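Local coordinates for protein aspartokinase (Synechocystis, PDB 3L76) that probably catalyses the ATP-dependent phosphorylation of aspartate that begins lysine and threonine biosynthesis, and binds both amino acids in pockets among its ACT domains, at residues 264-269 with 407-412; 372-377 with 414-419. One frame throughout, in Å; residues are numbered along the deposited sequence.

Interaction 1 (264-269 with 407-412); sequences VEYDAD and RAIAAL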
loop_
_atom_site.group_PDB
_atom_site.type_symbol
_atom_site.label_atom_id
_atom_site.label_comp_id
_atom_site.label_asym_id
_atom_site.label_seq_id
_atom_site.Cartn_x
_atom_site.Cartn_y
_atom_site.Cartn_z
ATOM N N VAL A 264 -0.335 -34.628 -17.835
ATOM C CA VAL A 264 -1.176 -35.695 -18.367
ATOM C C VAL A 264 -0.421 -37.006 -18.212
ATOM O O VAL A 264 0.799 -37.050 -18.419
ATOM C CB VAL A 264 -1.497 -35.525 -19.891
ATOM C CG1 VAL A 264 -2.171 -36.763 -20.410
ATOM C CG2 VAL A 264 -2.400 -34.357 -20.146
ATOM N N GLU A 265 -1.139 -38.078 -17.871
ATOM C CA GLU A 265 -0.509 -39.387 -17.688
ATOM C C GLU A 265 -1.183 -40.502 -18.480
ATOM O O GLU A 265 -2.392 -40.470 -18.688
ATOM C CB GLU A 265 -0.457 -39.731 -16.212
ATOM C CG GLU A 265 0.452 -38.809 -15.448
ATOM C CD GLU A 265 0.302 -38.925 -13.953
ATOM O OE1 GLU A 265 -0.523 -39.726 -13.503
ATOM O OE2 GLU A 265 1.004 -38.201 -13.218
ATOM N N TYR A 266 -0.392 -41.479 -18.931
ATOM C CA TYR A 266 -0.901 -42.582 -19.739
ATOM C C TYR A 266 -0.167 -43.863 -19.407
ATOM O O TYR A 266 1.049 -43.878 -19.414
ATOM C CB TYR A 266 -0.770 -42.276 -21.233
ATOM C CG TYR A 266 -0.895 -43.482 -22.159
ATOM C CD1 TYR A 266 -2.020 -44.304 -22.146
ATOM C CD2 TYR A 266 0.103 -43.772 -23.065
ATOM C CE1 TYR A 266 -2.131 -45.392 -23.016
ATOM C CE2 TYR A 266 0.003 -44.843 -23.922
ATOM C CZ TYR A 266 -1.108 -45.648 -23.896
ATOM O OH TYR A 266 -1.184 -46.717 -24.756
ATOM N N ASP A 267 -0.917 -44.932 -19.129
ATOM C CA ASP A 267 -0.342 -46.232 -18.765
ATOM C C ASP A 267 -1.074 -47.358 -19.481
ATOM O O ASP A 267 -2.235 -47.664 -19.186
ATOM C CB ASP A 267 -0.408 -46.442 -17.253
ATOM C CG ASP A 267 0.185 -47.761 -16.811
ATOM O OD1 ASP A 267 0.620 -48.567 -17.666
ATOM O OD2 ASP A 267 0.204 -47.986 -15.588
ATOM N N ALA A 268 -0.390 -47.984 -20.422
ATOM C CA ALA A 268 -1.023 -49.014 -21.239
ATOM C C ALA A 268 -0.905 -50.413 -20.618
ATOM O O ALA A 268 -1.610 -51.346 -21.012
ATOM C CB ALA A 268 -0.453 -48.996 -22.655
ATOM N N ASP A 269 -0.016 -50.550 -19.641
ATOM C CA ASP A 269 0.212 -51.831 -19.002
ATOM C C ASP A 269 -0.822 -52.020 -17.893
ATOM O O ASP A 269 -0.515 -51.932 -16.701
ATOM C CB ASP A 269 1.640 -51.894 -18.461
ATOM C CG ASP A 269 2.019 -53.271 -17.970
ATOM O OD1 ASP A 269 1.282 -54.242 -18.251
ATOM O OD2 ASP A 269 3.056 -53.366 -17.292
ATOM N N ARG A 407 -5.686 -40.659 -29.376
ATOM C CA ARG A 407 -6.474 -39.457 -29.603
ATOM C C ARG A 407 -6.875 -38.826 -28.283
ATOM O O ARG A 407 -7.035 -37.607 -28.202
ATOM C CB ARG A 407 -7.668 -39.698 -30.554
ATOM C CG ARG A 407 -8.765 -40.639 -30.073
ATOM C CD ARG A 407 -9.568 -41.253 -31.256
ATOM N NE ARG A 407 -9.546 -40.430 -32.468
ATOM C CZ ARG A 407 -10.555 -39.668 -32.891
ATOM N NH1 ARG A 407 -11.697 -39.621 -32.218
ATOM N NH2 ARG A 407 -10.423 -38.951 -33.998
ATOM N N ALA A 408 -6.970 -39.647 -27.248
ATOM C CA ALA A 408 -7.348 -39.168 -25.927
ATOM C C ALA A 408 -6.228 -38.340 -25.280
ATOM O O ALA A 408 -6.465 -37.264 -24.717
ATOM C CB ALA A 408 -7.751 -40.341 -25.026
ATOM N N ILE A 409 -5.002 -38.854 -25.367
ATOM C CA ILE A 409 -3.812 -38.194 -24.813
ATOM C C ILE A 409 -3.505 -36.902 -25.526
ATOM O O ILE A 409 -3.131 -35.901 -24.917
ATOM C CB ILE A 409 -2.562 -39.055 -24.984
ATOM C CG1 ILE A 409 -2.606 -40.260 -24.045
ATOM C CG2 ILE A 409 -1.277 -38.209 -24.749
ATOM C CD1 ILE A 409 -1.622 -41.340 -24.445
ATOM N N ALA A 410 -3.622 -36.939 -26.844
ATOM C CA ALA A 410 -3.329 -35.756 -27.638
ATOM C C ALA A 410 -4.321 -34.680 -27.269
ATOM O O ALA A 410 -3.948 -33.515 -27.111
ATOM C CB ALA A 410 -3.428 -36.053 -29.121
ATOM N N ALA A 411 -5.588 -35.078 -27.127
ATOM C CA ALA A 411 -6.653 -34.127 -26.825
ATOM C C ALA A 411 -6.485 -33.497 -25.458
ATOM O O ALA A 411 -6.737 -32.314 -25.304
ATOM C CB ALA A 411 -8.011 -34.776 -26.923
ATOM N N LEU A 412 -6.068 -34.287 -24.475
ATOM C CA LEU A 412 -5.884 -33.777 -23.127
ATOM C C LEU A 412 -4.645 -32.897 -23.058
ATOM O O LEU A 412 -4.631 -31.855 -22.406
ATOM C CB LEU A 412 -5.780 -34.930 -22.128
ATOM C CG LEU A 412 -7.078 -35.698 -21.886
ATOM C CD1 LEU A 412 -6.812 -36.907 -21.025
ATOM C CD2 LEU A 412 -8.110 -34.793 -21.234
#

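Interaction 2 (372-377 with 414-419); sequences AAKMFK and NAFGVT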
loop_
_atom_site.group_PDB
_atom_site.type_symbol
_atom_site.label_atom_id
_atom_site.label_comp_id
_atom_site.label_asym_id
_atom_site.label_seq_id
_atom_site.Cartn_x
_atom_site.Cartn_y
_atom_site.Cartn_z
ATOM N N ALA A 372 -12.522 -31.615 -13.642
ATOM C CA ALA A 372 -12.962 -32.941 -14.034
ATOM C C ALA A 372 -13.864 -32.841 -15.259
ATOM O O ALA A 372 -13.742 -33.616 -16.224
ATOM C CB ALA A 372 -13.676 -33.619 -12.870
ATOM N N ALA A 373 -14.745 -31.849 -15.230
ATOM C CA ALA A 373 -15.714 -31.651 -16.299
ATOM C C ALA A 373 -15.024 -31.391 -17.632
ATOM O O ALA A 373 -15.439 -31.890 -18.684
ATOM C CB ALA A 373 -16.637 -30.508 -15.949
ATOM N N LYS A 374 -13.963 -30.598 -17.589
ATOM C CA LYS A 374 -13.223 -30.292 -18.800
ATOM C C LYS A 374 -12.462 -31.513 -19.321
ATOM O O LYS A 374 -12.345 -31.710 -20.523
ATOM C CB LYS A 374 -12.275 -29.121 -18.567
ATOM C CG LYS A 374 -11.478 -28.755 -19.801
ATOM C CD LYS A 374 -10.544 -27.612 -19.506
ATOM C CE LYS A 374 -9.682 -27.266 -20.713
ATOM N NZ LYS A 374 -8.478 -26.507 -20.274
ATOM N N MET A 375 -11.951 -32.337 -18.418
ATOM C CA MET A 375 -11.384 -33.611 -18.844
ATOM C C MET A 375 -12.403 -34.434 -19.631
ATOM O O MET A 375 -12.150 -34.840 -20.767
ATOM C CB MET A 375 -10.891 -34.417 -17.657
ATOM C CG MET A 375 -10.171 -35.681 -18.073
ATOM S SD MET A 375 -9.782 -36.725 -16.666
ATOM C CE MET A 375 -8.753 -37.928 -17.484
ATOM N N PHE A 376 -13.563 -34.659 -19.025
ATOM C CA PHE A 376 -14.646 -35.437 -19.653
ATOM C C PHE A 376 -15.116 -34.862 -20.984
ATOM O O PHE A 376 -15.362 -35.608 -21.929
ATOM C CB PHE A 376 -15.840 -35.594 -18.693
ATOM C CG PHE A 376 -15.459 -36.132 -17.321
ATOM C CD1 PHE A 376 -14.287 -36.875 -17.140
ATOM C CD2 PHE A 376 -16.265 -35.892 -16.220
ATOM C CE1 PHE A 376 -13.939 -37.373 -15.880
ATOM C CE2 PHE A 376 -15.933 -36.379 -14.951
ATOM C CZ PHE A 376 -14.778 -37.119 -14.773
ATOM N N LYS A 377 -15.229 -33.540 -21.070
ATOM C CA LYS A 377 -15.624 -32.892 -22.324
ATOM C C LYS A 377 -14.576 -33.114 -23.418
ATOM O O LYS A 377 -14.911 -33.444 -24.553
ATOM C CB LYS A 377 -15.849 -31.393 -22.114
ATOM C CG LYS A 377 -16.150 -30.615 -23.394
ATOM C CD LYS A 377 -15.914 -29.105 -23.214
ATOM C CE LYS A 377 -15.977 -28.344 -24.544
ATOM N NZ LYS A 377 -17.312 -28.448 -25.205
ATOM N N ASN A 414 -3.357 -31.079 -25.451
ATOM C CA ASN A 414 -3.762 -29.786 -26.042
ATOM C C ASN A 414 -4.690 -28.953 -25.181
ATOM O O ASN A 414 -4.474 -27.767 -25.006
ATOM C CB ASN A 414 -4.471 -29.991 -27.381
ATOM C CG ASN A 414 -3.535 -29.909 -28.563
ATOM O OD1 ASN A 414 -2.315 -29.869 -28.409
ATOM N ND2 ASN A 414 -4.106 -29.883 -29.760
ATOM N N ALA A 415 -5.748 -29.562 -24.670
ATOM C CA ALA A 415 -6.740 -28.804 -23.921
ATOM C C ALA A 415 -6.187 -28.201 -22.639
ATOM O O ALA A 415 -6.603 -27.134 -22.232
ATOM C CB ALA A 415 -7.957 -29.650 -23.605
ATOM N N PHE A 416 -5.255 -28.884 -21.996
ATOM C CA PHE A 416 -4.698 -28.372 -20.753
ATOM C C PHE A 416 -3.295 -27.764 -20.925
ATOM O O PHE A 416 -2.654 -27.388 -19.947
ATOM C CB PHE A 416 -4.658 -29.474 -19.700
ATOM C CG PHE A 416 -6.002 -29.896 -19.217
ATOM C CD1 PHE A 416 -6.614 -31.053 -19.711
ATOM C CD2 PHE A 416 -6.658 -29.151 -18.257
ATOM C CE1 PHE A 416 -7.860 -31.438 -19.252
ATOM C CE2 PHE A 416 -7.914 -29.530 -17.798
ATOM C CZ PHE A 416 -8.515 -30.676 -18.292
ATOM N N GLY A 417 -2.819 -27.696 -22.164
ATOM C CA GLY A 417 -1.509 -27.135 -22.454
ATOM C C GLY A 417 -0.334 -27.729 -21.696
ATOM O O GLY A 417 0.588 -27.005 -21.326
ATOM N N VAL A 418 -0.346 -29.043 -21.486
ATOM C CA VAL A 418 0.768 -29.715 -20.813
ATOM C C VAL A 418 1.326 -30.884 -21.649
ATOM O O VAL A 418 0.746 -31.276 -22.645
ATOM C CB VAL A 418 0.336 -30.201 -19.442
ATOM C CG1 VAL A 418 -0.399 -29.088 -18.728
ATOM C CG2 VAL A 418 -0.566 -31.408 -19.590
ATOM N N THR A 419 2.452 -31.459 -21.271
ATOM C CA THR A 419 2.983 -32.547 -22.088
ATOM C C THR A 419 2.819 -33.889 -21.375
ATOM O O THR A 419 2.774 -33.941 -20.134
ATOM C CB THR A 419 4.448 -32.282 -22.459
ATOM O OG1 THR A 419 4.500 -31.729 -23.776
ATOM C CG2 THR A 419 5.260 -33.573 -22.441
#

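Interaction 1 (264-269 with 407-412)
Ile409 of helix 405-415 lays its CD1 methyl over one face of the Tyr266 ring. This is a CH-pi contact: CD1 of Ile409 stands 3.6 Å from the centroid of the Tyr266 ring, 29° off the ring normal, and is displaced toward the CB end, where it meets CG and CD2. The two side chains cross at about a right angle, and the last bond of the isoleucine descends obliquely, so that CD1 is the atom nearest the ring. Its extended outer chain (chi2 163°) carries CD1 away from the helix, a reach that suits isoleucine to bridging the step to the strand. Tyr266 places its ring with CG anti to the backbone N (chi1 163°), and the backbone N of Ala268 lies over the opposite face. The ring also suits this partly exposed position because its hydroxyl has a polar partner, Gln402 OE1.

Deeper in, CG2 of Val264 lies 4.0 Å from CB of Leu412, and again the side chains cross nearly perpendicularly. The branched valine fits a strand, and Leu412 extends the apolar flank of the helix toward Met375 and Ile358. Helix 405-415 thus packs on strand 263-267, the antiparallel neighbour of strand 348-361, in the helix-on-sheet layering of ACT domains.

The two segments meet through carbon alone: dispersion and the hydrophobic effect hold them together, with weak CH-pi attraction added.

Interaction 2 (372-377 with 414-419)
Lys374 reaches from helix 371-381 to the end of helix 405-415, meeting first the ring of Phe416 and then the backbone of Ala415. Its CG is anti to the backbone N (chi1 -180°) and the chain beyond is extended, so its aliphatic part slides past the phenylalanine in the opposite sense. CB of Lys374 lies 4.1 Å from CZ of Phe416, and CG of Lys374 also meets that atom. CD of Lys374 comes 3.7 Å from CE2 of Phe416. CE then stands over one face, offset toward the rim, and packs against the CB of Ala415. At the tip, NZ of Lys374 donates to the carbonyl O of Ala415 over 2.8 Å, approaching from above the carbonyl plane, 48° out of it. The same ammonium makes an off-centre cation-pi contact, NZ of Lys374 being 4.3 Å from the Phe416 ring centroid. Lysine suits this place by joining a long apolar stem to a charge that can interact favourably with a C-terminal carbonyl. Gly417, with positive phi, ends the helix in a Schellman motif.

The edge of the Phe416 ring faces the backbone N of Met375, whose side chain runs inward to Val396 and Cys398 of strand 395-401. Both helices belong to an ACT domain, and Ala372 lines a lysine pocket. Helix 371-381 rests on that strand with the end of helix 405-415 beside it, and helix 458-468 packs against its Ala373 and Phe376.

The two interactions have centres 11 Å apart and share helix 405-415: interaction 1 uses its middle, interaction 2 its C-terminal end. Their segments alternate along the chain, in the order 264-269, 372-377, 407-412, 414-419. They also touch directly, Val264 against Val418 and Leu412 against Met375, which joins their apolar parts. Strand 263-267 pairs antiparallel with strand 348-361, whose Ile358 lies under Leu412. Helices 371-381 and 405-415 thus pack on a sheet, as in ACT domains, to which a strand from much earlier in the chain contributes. Helix 371-381 also borders a pocket holding bound lysine, to which Ala372 N donates a hydrogen bond; the site is probably one of feedback regulation.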